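Local coordinates for protease (Helicobacter pylori, PDB 5EUF), which is a zinc-dependent peptidase of the M16 family, probably a virulence factor that cleaves the human junctional adhesion molecule A and weakens the gastric epithelial barrier, at residues F148-F151 / N152-V156; S366-A369 / G370-D374; K264-V267 / A268-A271; A345-D348 / K349-N353; Y37-G40 / S41-V45. All blocks are in the same frame, centred on the assembly; numbering follows the deposited sequence.

Contact 1: F148-F151 / N152-V156; sequences FRFF and NTAYV
Asn-152 sits one helical turn beyond Phe-148 and Arg-149 near the C-terminal end of helix 142-154, and its side chain meets both. Its CB lies 3.3 Å from Arg-149 NH1, at the edge of the guanidinium and near its plane. With chi1 at -66°, CG turns back along the helix and comes 3.3 Å from Phe-148 O, which also accepts Asn-152 N. OD1 then stands 3.3 Å from Phe-148 CD2, while Arg-149 NH1 gives it a weak hydrogen bond of 3.4 Å. The amide is almost perpendicular to the phenyl ring (87°) but nearly coplanar with the guanidinium (27°). At the tip, ND2 leaves the helix for the backbone oxygen of His-161.

Next along the chain, Thr-153 OG1 donates to Arg-149 O at 2.8 Å. Ala-154 CB lies over one face of the Phe-150 ring, a CH-pi contact 4.3 Å from the centroid. Phe-151 and Tyr-155 run side by side, Phe-151 CD1 3.7 Å from Tyr-155 CE2, and Tyr-155 OH bonds to Glu-308 O. Phe-150, Thr-153 and Ala-154 touch Thr-413 of strand 412-418, and Phe-150 also Val-310 of strand 309-317, placing this helix end on the five-stranded sheet; Asn-152 packs on Val-156 of the second subunit. The polar groups of Asn-152, Thr-153 and Tyr-155 find partners within the protein, which implies a helix end fixed by directed bonds as well as aromatic packing.

Contact 2: S366-A369 / G370-D374; sequences SDVA and GLFAD
Val-368 and Phe-372, one turn apart, form the close-packed side of this helical segment. Their side chains run alongside each other in the same direction, and Val-368 CG1 reaches the rim of the ring, 3.6 Å from Phe-372 CE1. Two torsions bring this about: CG1 of the valine is trans to its own backbone nitrogen (chi1 177°), while the phenylalanine CG is swung beside its nitrogen (chi1 -85°). The ring edge also meets the backbone, since Phe-372 CD1 is 3.2 Å from Val-368 O, which lies near the ring plane. That oxygen is the acceptor for Phe-372 N at 3.0 Å, with an almost straight N-H...O angle of 176°.

The bonds repeat from residue i+4 to residue i, from Gly-370 N to Ser-366 O through to Ala-373 N to Ala-369 O at 2.8 Å, which defines a regular alpha-helical stretch of helix 365-376. This helix packs on the mixed sheet that contains strands 18-23, 30-37 and 192-198. Val-368 and Phe-372 both touch Val-22, and Ala-369 rests on Val-197, so the tight side is the one turned to the sheet.

The other side is looser. Leu-371, partly exposed, touches the preceding turn with CB and CG, CG 3.4 Å from Asp-367 O. Gly-370 adds no side chain there, and Asp-374 is exposed. Asp-367 is partly exposed too, and its side chain comes no nearer than 5.7 Å to residues 370-374. Ser-366 OG, at the start of the segment, is held by Lys-96 NZ.

Contact 3: K264-V267 / A268-A271; sequences KDQV and ALDA
Gln-266 and Leu-269 cross at a slant in helix 266-276, which lies against strand 251-258 of the five-stranded sheet, within the region matching the M16 inactive-domain family. The glutamine leaves the backbone with CG beside its own nitrogen, and the bend at chi2 (-60°) carries the amide forward along the helix, so that Leu-269 CD1 lies over one of its faces, 3.6 Å from Gln-266 OE1. The polar end is occupied further out, NE2 giving a hydrogen bond to the backbone oxygen of Ala-260. Both side chains also touch Val-258 of the strand.

Leu-269 leans back along the helix as well: its CG is 3.3 Å from Asp-265 O, the same oxygen that accepts Leu-269 N at 2.9 Å. The following bonds, Asp-270 N to Gln-266 O and Ala-271 N to Val-267 O, continue the i+4 to i pattern that identifies the helix.

Val-267 packs on Tyr-387 and Phe-391 of helix 387-392. The carboxylate of Asp-265 heads another way, to a salt bridge with Arg-401 and a hydrogen bond with Tyr-406 OH.

Asp-270 has its carboxylate turned back over the preceding turn, and a bound zinc ion lies about 4 Å from its side chain. Its OD2 hydrogen-bonds to Tyr-387 OH, while Asp-270 CB rests 3.4 Å from Val-267 O.

Contact 4: A345-D348 / K349-N353; sequences AELD and KIKIN
Lys-349 N donates to Ala-345 O at 3.1 Å, and the next three residues repeat the step, up to Ile-352 N bonded to Asp-348 O at 3.0 Å. The four bonds, with N-H...O angles between 147° and 155°, show the alpha-helical geometry of the first half of helix 344-361. A second, weak bond from Lys-349 N to Glu-346 O shares the first donor.

Only Leu-347 is buried among the residues in contact, and it packs on Val-396 and Leu-399 of helix 396-406. Lys-351 lays its aliphatic chain against it. In the lysine, chi1 of -69° sets CG 3.5 Å from Leu-347 O, and the extended chain beyond brings CE to 4.1 Å from both Leu-347 CG and Leu-347 CD1. Its ammonium group continues past the leucine to the backbone oxygens of Leu-392 and Leu-394, tying this helix to the C-terminal end of helix 387-392 and the linker that leads to helix 396-406.

Glu-346 OE2 is hydrogen-bonded to Trp-283 NE1. Asp-348 and Lys-349 are exposed. On the flank near Lys-274 of helix 266-276, Ile-350 CG1 approaches Glu-346 O to 3.3 Å.

Contact 5: Y37-G40 / S41-V45; sequences YKVG and SRNEV
Asn-43 OD1 accepts a hydrogen bond from Gly-40 N at 2.9 Å, and Asn-43 N returns one to Gly-40 O at 3.2 Å. The two bonds close the bend that follows strand 30-37 and holds a short 3-10 segment at residues 41-42. They differ in geometry. Gly-40 N approaches OD1 in the carbonyl plane, on a lone pair, with an N-H...O angle of 145°, whereas Asn-43 N stands 63° out of the plane of the Gly-40 carbonyl.

The asparagine reaches back because its CG lies beside its own backbone nitrogen (chi1 -54°). It crosses Val-39 at about a right angle, and OD1 also comes 3.4 Å from Val-39 CA. Before this bend, Lys-38 is the centre of an inverse gamma turn, in which Val-39 N makes a weak bond to Tyr-37 O; Val-39 O is taken by Thr-91 OG1.

Beyond it, Glu-44 N donates to Ser-41 O at 3.1 Å. The glutamate tip accepts from Gly-50 N and Trp-162 NE1 at OE1 and from Ala-52 N at OE2, so both buried oxygens are satisfied. Arg-42 forms a salt bridge with Asp-307. The bonds from Gly-50 N and Ala-52 N fix the loop to the start of helix 51-58, which carries the zinc ligand His-53; the side chains of Glu-44 and His-53 are about 5 Å apart. The three donors would probably stabilise the negative charge of Glu-44.

Along the chain the order is contact 5, contact 1, contact 3, contact 4 and contact 2. Contact 5 follows strand 30-37 of the six-stranded sheet, and contact 2, far later in sequence, lies on a helix packed against that same sheet, its centre 20 Å from that of contact 5. Contact 1 packs on strands 238-243, 309-317 and 412-418 of the five-stranded sheet, and contact 3 on strand 251-258 of it, with centres 23 Å apart. Contacts 3 and 4 are closest, their nearest atoms about 4 Å apart, on neighbouring helices. Contacts 4 and 5 are farthest, 36 Å between centres. The C-terminal part of the chain thus contributes to both halves of the M16 fold.

Contact 1: F148-F151 / N152-V156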
# COMPACT_ATOMS: atom_id res chain seq x y z
N PHE B 148 13.01 -4.34 -2.33
CA PHE B 148 11.82 -3.92 -1.60
C PHE B 148 11.20 -2.66 -2.21
O PHE B 148 10.00 -2.63 -2.49
CB PHE B 148 12.17 -3.67 -0.13
CG PHE B 148 10.97 -3.57 0.77
CD1 PHE B 148 10.37 -4.71 1.27
CD2 PHE B 148 10.46 -2.33 1.14
CE1 PHE B 148 9.27 -4.63 2.11
CE2 PHE B 148 9.37 -2.24 1.97
CZ PHE B 148 8.77 -3.39 2.46
N ARG B 149 12.02 -1.64 -2.41
CA ARG B 149 11.54 -0.37 -2.96
C ARG B 149 10.99 -0.52 -4.38
O ARG B 149 10.17 0.28 -4.82
CB ARG B 149 12.66 0.68 -2.95
CG ARG B 149 13.11 1.12 -1.55
CD ARG B 149 12.03 1.92 -0.83
NE ARG B 149 11.74 3.19 -1.48
CZ ARG B 149 10.66 3.42 -2.23
NH1 ARG B 149 9.77 2.46 -2.43
NH2 ARG B 149 10.48 4.61 -2.79
N PHE B 150 11.44 -1.55 -5.10
CA PHE B 150 10.93 -1.79 -6.44
C PHE B 150 9.46 -2.20 -6.38
O PHE B 150 8.62 -1.61 -7.07
CB PHE B 150 11.73 -2.87 -7.17
CG PHE B 150 11.15 -3.26 -8.50
CD1 PHE B 150 11.43 -2.52 -9.64
CD2 PHE B 150 10.30 -4.35 -8.61
CE1 PHE B 150 10.89 -2.88 -10.87
CE2 PHE B 150 9.75 -4.71 -9.83
CZ PHE B 150 10.05 -3.97 -10.96
N PHE B 151 9.16 -3.20 -5.57
CA PHE B 151 7.80 -3.72 -5.49
C PHE B 151 6.85 -2.68 -4.90
O PHE B 151 5.65 -2.69 -5.20
CB PHE B 151 7.77 -5.01 -4.68
CG PHE B 151 8.22 -6.22 -5.46
CD1 PHE B 151 7.35 -6.88 -6.31
CD2 PHE B 151 9.53 -6.68 -5.36
CE1 PHE B 151 7.77 -7.99 -7.04
CE2 PHE B 151 9.95 -7.78 -6.08
CZ PHE B 151 9.07 -8.44 -6.92
N ASN B 152 7.37 -1.79 -4.07
CA ASN B 152 6.59 -0.65 -3.58
C ASN B 152 6.13 0.23 -4.74
O ASN B 152 5.04 0.80 -4.70
CB ASN B 152 7.40 0.19 -2.59
CG ASN B 152 7.70 -0.55 -1.30
OD1 ASN B 152 8.65 -0.21 -0.59
ND2 ASN B 152 6.89 -1.55 -0.99
N THR B 153 6.98 0.34 -5.75
CA THR B 153 6.72 1.22 -6.89
C THR B 153 5.88 0.52 -7.96
O THR B 153 4.90 1.08 -8.45
CB THR B 153 8.04 1.71 -7.53
OG1 THR B 153 8.92 2.19 -6.50
CG2 THR B 153 7.77 2.82 -8.52
N ALA B 154 6.27 -0.70 -8.31
CA ALA B 154 5.64 -1.44 -9.39
C ALA B 154 4.19 -1.79 -9.07
O ALA B 154 3.33 -1.77 -9.95
CB ALA B 154 6.43 -2.71 -9.69
N TYR B 155 3.93 -2.13 -7.81
CA TYR B 155 2.58 -2.46 -7.36
C TYR B 155 2.09 -1.42 -6.36
O TYR B 155 2.85 -0.95 -5.51
CB TYR B 155 2.54 -3.85 -6.73
CG TYR B 155 2.86 -4.99 -7.67
CD1 TYR B 155 1.86 -5.59 -8.44
CD2 TYR B 155 4.15 -5.49 -7.77
CE1 TYR B 155 2.14 -6.64 -9.29
CE2 TYR B 155 4.44 -6.55 -8.62
CZ TYR B 155 3.44 -7.12 -9.38
OH TYR B 155 3.72 -8.16 -10.22
N VAL B 156 0.81 -1.08 -6.45
CA VAL B 156 0.24 -0.03 -5.62
C VAL B 156 -0.83 -0.58 -4.68
O VAL B 156 -0.98 -0.13 -3.54
CB VAL B 156 -0.37 1.09 -6.49
CG1 VAL B 156 -1.01 2.16 -5.63
CG2 VAL B 156 0.70 1.68 -7.39

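Contact 2: S366-A369 / G370-D374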
# COMPACT_ATOMS: atom_id res chain seq x y z
N SER B 366 15.72 -33.35 -4.87
CA SER B 366 15.58 -31.97 -4.43
C SER B 366 15.12 -31.07 -5.57
O SER B 366 14.30 -30.17 -5.38
CB SER B 366 16.91 -31.44 -3.88
OG SER B 366 17.40 -32.29 -2.85
N ASP B 367 15.66 -31.32 -6.76
CA ASP B 367 15.32 -30.53 -7.94
C ASP B 367 13.90 -30.83 -8.40
O ASP B 367 13.13 -29.92 -8.72
CB ASP B 367 16.31 -30.80 -9.07
CG ASP B 367 17.71 -30.29 -8.75
OD1 ASP B 367 17.83 -29.27 -8.05
OD2 ASP B 367 18.69 -30.92 -9.21
N VAL B 368 13.55 -32.12 -8.43
CA VAL B 368 12.22 -32.54 -8.85
C VAL B 368 11.14 -32.01 -7.92
O VAL B 368 10.08 -31.56 -8.37
CB VAL B 368 12.12 -34.08 -8.92
CG1 VAL B 368 10.71 -34.51 -9.30
CG2 VAL B 368 13.13 -34.63 -9.92
N ALA B 369 11.42 -32.05 -6.62
CA ALA B 369 10.49 -31.53 -5.62
C ALA B 369 10.23 -30.04 -5.85
O ALA B 369 9.08 -29.61 -5.87
CB ALA B 369 11.03 -31.76 -4.22
N GLY B 370 11.30 -29.28 -6.04
CA GLY B 370 11.20 -27.85 -6.29
C GLY B 370 10.35 -27.52 -7.50
O GLY B 370 9.64 -26.51 -7.52
N LEU B 371 10.41 -28.36 -8.53
CA LEU B 371 9.60 -28.17 -9.72
C LEU B 371 8.12 -28.40 -9.40
O LEU B 371 7.28 -27.55 -9.67
CB LEU B 371 10.05 -29.11 -10.84
CG LEU B 371 11.44 -28.87 -11.42
CD1 LEU B 371 11.74 -29.86 -12.53
CD2 LEU B 371 11.57 -27.44 -11.93
N PHE B 372 7.82 -29.57 -8.83
CA PHE B 372 6.45 -29.93 -8.49
C PHE B 372 5.82 -28.97 -7.49
O PHE B 372 4.64 -28.64 -7.60
CB PHE B 372 6.40 -31.35 -7.94
CG PHE B 372 6.32 -32.42 -8.99
CD1 PHE B 372 7.47 -32.93 -9.56
CD2 PHE B 372 5.10 -32.91 -9.40
CE1 PHE B 372 7.40 -33.91 -10.53
CE2 PHE B 372 5.02 -33.89 -10.37
CZ PHE B 372 6.18 -34.39 -10.93
N ALA B 373 6.62 -28.52 -6.52
CA ALA B 373 6.12 -27.66 -5.46
C ALA B 373 5.48 -26.39 -6.01
O ALA B 373 4.44 -25.95 -5.53
CB ALA B 373 7.24 -27.31 -4.50
N ASP B 374 6.12 -25.80 -7.01
CA ASP B 374 5.63 -24.54 -7.57
C ASP B 374 4.34 -24.74 -8.36
O ASP B 374 3.47 -23.87 -8.35
CB ASP B 374 6.71 -23.91 -8.45
CG ASP B 374 7.88 -23.37 -7.65
OD1 ASP B 374 7.64 -22.78 -6.58
OD2 ASP B 374 9.04 -23.55 -8.08

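Contact 3: K264-V267 / A268-A271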
# COMPACT_ATOMS: atom_id res chain seq x y z
N LYS B 264 0.40 -18.79 -21.00
CA LYS B 264 1.12 -19.49 -22.06
C LYS B 264 2.46 -18.83 -22.37
O LYS B 264 3.41 -19.50 -22.77
CB LYS B 264 0.26 -19.55 -23.33
N ASP B 265 2.53 -17.52 -22.18
CA ASP B 265 3.72 -16.76 -22.53
C ASP B 265 4.83 -16.90 -21.50
O ASP B 265 5.94 -16.43 -21.71
CB ASP B 265 3.38 -15.28 -22.72
CG ASP B 265 2.68 -15.01 -24.04
OD1 ASP B 265 2.96 -15.73 -25.02
OD2 ASP B 265 1.86 -14.07 -24.10
N GLN B 266 4.52 -17.56 -20.39
CA GLN B 266 5.49 -17.74 -19.31
C GLN B 266 6.71 -18.52 -19.77
O GLN B 266 7.83 -18.26 -19.33
CB GLN B 266 4.85 -18.43 -18.11
CG GLN B 266 3.84 -17.58 -17.35
CD GLN B 266 4.45 -16.30 -16.80
OE1 GLN B 266 5.66 -16.20 -16.60
NE2 GLN B 266 3.60 -15.31 -16.56
N VAL B 267 6.50 -19.49 -20.67
CA VAL B 267 7.60 -20.31 -21.15
C VAL B 267 8.57 -19.47 -21.97
O VAL B 267 9.78 -19.59 -21.83
CB VAL B 267 7.09 -21.50 -21.99
CG1 VAL B 267 8.25 -22.37 -22.43
CG2 VAL B 267 6.08 -22.32 -21.19
N ALA B 268 8.02 -18.62 -22.83
CA ALA B 268 8.84 -17.72 -23.64
C ALA B 268 9.57 -16.71 -22.76
O ALA B 268 10.73 -16.39 -22.99
CB ALA B 268 7.99 -17.01 -24.67
N LEU B 269 8.87 -16.21 -21.74
CA LEU B 269 9.46 -15.29 -20.77
C LEU B 269 10.64 -15.94 -20.07
O LEU B 269 11.69 -15.32 -19.90
CB LEU B 269 8.41 -14.85 -19.75
CG LEU B 269 7.35 -13.87 -20.25
CD1 LEU B 269 6.18 -13.82 -19.28
CD2 LEU B 269 7.96 -12.49 -20.42
N ASP B 270 10.47 -17.19 -19.66
CA ASP B 270 11.56 -17.96 -19.09
C ASP B 270 12.72 -18.04 -20.08
O ASP B 270 13.88 -17.86 -19.70
CB ASP B 270 11.09 -19.37 -18.70
CG ASP B 270 10.17 -19.36 -17.49
OD1 ASP B 270 9.72 -18.27 -17.09
OD2 ASP B 270 9.90 -20.45 -16.94
N ALA B 271 12.40 -18.27 -21.34
CA ALA B 271 13.41 -18.35 -22.39
C ALA B 271 14.09 -17.00 -22.62
O ALA B 271 15.28 -16.94 -22.90
CB ALA B 271 12.80 -18.86 -23.68

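Contact 4: A345-D348 / K349-N353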
# COMPACT_ATOMS: atom_id res chain seq x y z
N ALA B 345 21.49 -19.45 -33.82
CA ALA B 345 22.48 -20.04 -32.93
C ALA B 345 22.17 -19.73 -31.46
O ALA B 345 22.30 -20.60 -30.60
CB ALA B 345 23.87 -19.54 -33.29
N GLU B 346 21.77 -18.50 -31.18
CA GLU B 346 21.43 -18.09 -29.82
C GLU B 346 20.25 -18.89 -29.29
O GLU B 346 20.30 -19.43 -28.18
CB GLU B 346 21.11 -16.59 -29.76
CG GLU B 346 22.33 -15.70 -29.66
CD GLU B 346 21.98 -14.23 -29.61
OE1 GLU B 346 21.22 -13.76 -30.49
OE2 GLU B 346 22.46 -13.54 -28.69
N LEU B 347 19.19 -18.97 -30.08
CA LEU B 347 17.99 -19.72 -29.72
C LEU B 347 18.31 -21.19 -29.46
O LEU B 347 17.72 -21.83 -28.60
CB LEU B 347 16.93 -19.59 -30.81
CG LEU B 347 15.64 -20.39 -30.60
CD1 LEU B 347 14.81 -19.81 -29.46
CD2 LEU B 347 14.83 -20.47 -31.88
N ASP B 348 19.26 -21.72 -30.23
CA ASP B 348 19.62 -23.12 -30.12
C ASP B 348 20.39 -23.40 -28.83
O ASP B 348 20.21 -24.45 -28.21
CB ASP B 348 20.46 -23.56 -31.32
CG ASP B 348 20.49 -25.06 -31.51
OD1 ASP B 348 19.43 -25.70 -31.34
OD2 ASP B 348 21.57 -25.60 -31.81
N LYS B 349 21.23 -22.46 -28.43
CA LYS B 349 22.03 -22.62 -27.21
C LYS B 349 21.12 -22.62 -25.99
O LYS B 349 21.38 -23.32 -25.01
CB LYS B 349 23.08 -21.52 -27.09
CG LYS B 349 24.18 -21.85 -26.08
CD LYS B 349 24.82 -23.19 -26.42
CE LYS B 349 25.82 -23.62 -25.36
NZ LYS B 349 26.42 -24.95 -25.68
N ILE B 350 20.05 -21.84 -26.05
CA ILE B 350 19.07 -21.80 -24.98
C ILE B 350 18.40 -23.16 -24.83
O ILE B 350 18.21 -23.66 -23.72
CB ILE B 350 18.00 -20.72 -25.23
CG1 ILE B 350 18.66 -19.34 -25.33
CG2 ILE B 350 16.96 -20.72 -24.13
CD1 ILE B 350 19.49 -18.98 -24.13
N LYS B 351 18.06 -23.78 -25.96
CA LYS B 351 17.34 -25.05 -25.95
C LYS B 351 18.22 -26.23 -25.55
O LYS B 351 17.76 -27.16 -24.89
CB LYS B 351 16.70 -25.31 -27.31
CG LYS B 351 15.56 -24.37 -27.65
CD LYS B 351 14.89 -24.75 -28.96
CE LYS B 351 13.79 -23.76 -29.31
NZ LYS B 351 13.13 -24.08 -30.61
N ILE B 352 19.49 -26.20 -25.94
CA ILE B 352 20.38 -27.30 -25.61
C ILE B 352 20.75 -27.25 -24.13
O ILE B 352 20.94 -28.28 -23.49
CB ILE B 352 21.67 -27.30 -26.49
CG1 ILE B 352 22.50 -28.56 -26.23
CG2 ILE B 352 22.49 -26.05 -26.26
CD1 ILE B 352 23.81 -28.59 -26.99
N ASN B 353 20.80 -26.04 -23.57
CA ASN B 353 21.10 -25.87 -22.15
C ASN B 353 19.91 -26.27 -21.29
O ASN B 353 20.07 -26.79 -20.19
CB ASN B 353 21.50 -24.43 -21.85
CG ASN B 353 22.85 -24.07 -22.43
OD1 ASN B 353 23.68 -24.94 -22.70
ND2 ASN B 353 23.08 -22.78 -22.64

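Contact 5: Y37-G40 / S41-V45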
# COMPACT_ATOMS: atom_id res chain seq x y z
N TYR B 37 2.51 -25.06 2.15
CA TYR B 37 1.34 -24.30 2.55
C TYR B 37 1.04 -23.24 1.50
O TYR B 37 1.92 -22.48 1.11
CB TYR B 37 1.55 -23.65 3.92
CG TYR B 37 1.58 -24.63 5.07
CD1 TYR B 37 0.40 -25.10 5.65
CD2 TYR B 37 2.79 -25.08 5.60
CE1 TYR B 37 0.43 -25.99 6.70
CE2 TYR B 37 2.82 -25.97 6.66
CZ TYR B 37 1.64 -26.42 7.20
OH TYR B 37 1.67 -27.31 8.25
N LYS B 38 -0.21 -23.20 1.04
CA LYS B 38 -0.62 -22.22 0.05
C LYS B 38 -0.76 -20.84 0.67
O LYS B 38 -1.83 -20.23 0.62
CB LYS B 38 -1.94 -22.64 -0.61
CG LYS B 38 -1.89 -24.00 -1.28
CD LYS B 38 -3.25 -24.38 -1.85
CE LYS B 38 -3.20 -25.70 -2.59
NZ LYS B 38 -4.55 -26.10 -3.08
N VAL B 39 0.32 -20.36 1.29
CA VAL B 39 0.34 -19.05 1.94
C VAL B 39 1.62 -18.31 1.61
O VAL B 39 2.69 -18.91 1.48
CB VAL B 39 0.25 -19.15 3.47
CG1 VAL B 39 -0.47 -17.93 4.02
CG2 VAL B 39 -0.44 -20.43 3.90
N GLY B 40 1.51 -16.99 1.49
CA GLY B 40 2.67 -16.16 1.25
C GLY B 40 2.38 -14.74 1.68
O GLY B 40 1.45 -14.48 2.44
N SER B 41 3.19 -13.80 1.19
CA SER B 41 2.99 -12.40 1.50
C SER B 41 1.75 -11.86 0.79
O SER B 41 1.23 -10.80 1.15
CB SER B 41 4.22 -11.58 1.11
OG SER B 41 4.46 -11.64 -0.28
N ARG B 42 1.28 -12.60 -0.21
CA ARG B 42 0.12 -12.18 -0.98
C ARG B 42 -1.17 -12.36 -0.18
O ARG B 42 -2.21 -11.82 -0.52
CB ARG B 42 0.03 -12.96 -2.30
CG ARG B 42 -0.72 -14.27 -2.18
CD ARG B 42 -0.87 -14.97 -3.51
NE ARG B 42 -2.05 -15.84 -3.51
CZ ARG B 42 -3.20 -15.52 -4.08
NH1 ARG B 42 -3.33 -14.37 -4.71
NH2 ARG B 42 -4.23 -16.36 -4.02
N ASN B 43 -1.07 -13.14 0.90
CA ASN B 43 -2.21 -13.35 1.79
C ASN B 43 -2.16 -12.43 3.00
O ASN B 43 -2.91 -12.60 3.96
CB ASN B 43 -2.26 -14.81 2.24
CG ASN B 43 -2.25 -15.78 1.08
OD1 ASN B 43 -1.20 -16.29 0.69
ND2 ASN B 43 -3.43 -16.04 0.52
N GLU B 44 -1.27 -11.45 2.95
CA GLU B 44 -1.13 -10.48 4.04
C GLU B 44 -1.83 -9.17 3.70
O GLU B 44 -2.37 -9.00 2.60
CB GLU B 44 0.34 -10.21 4.34
CG GLU B 44 1.14 -11.45 4.70
CD GLU B 44 2.62 -11.15 4.83
OE1 GLU B 44 3.02 -10.02 4.48
OE2 GLU B 44 3.37 -12.04 5.30
N VAL B 45 -1.82 -8.25 4.66
CA VAL B 45 -2.42 -6.93 4.49
C VAL B 45 -1.49 -5.89 5.08
O VAL B 45 -0.90 -6.11 6.14
CB VAL B 45 -3.81 -6.85 5.17
CG1 VAL B 45 -4.38 -5.45 5.05
CG2 VAL B 45 -4.77 -7.86 4.56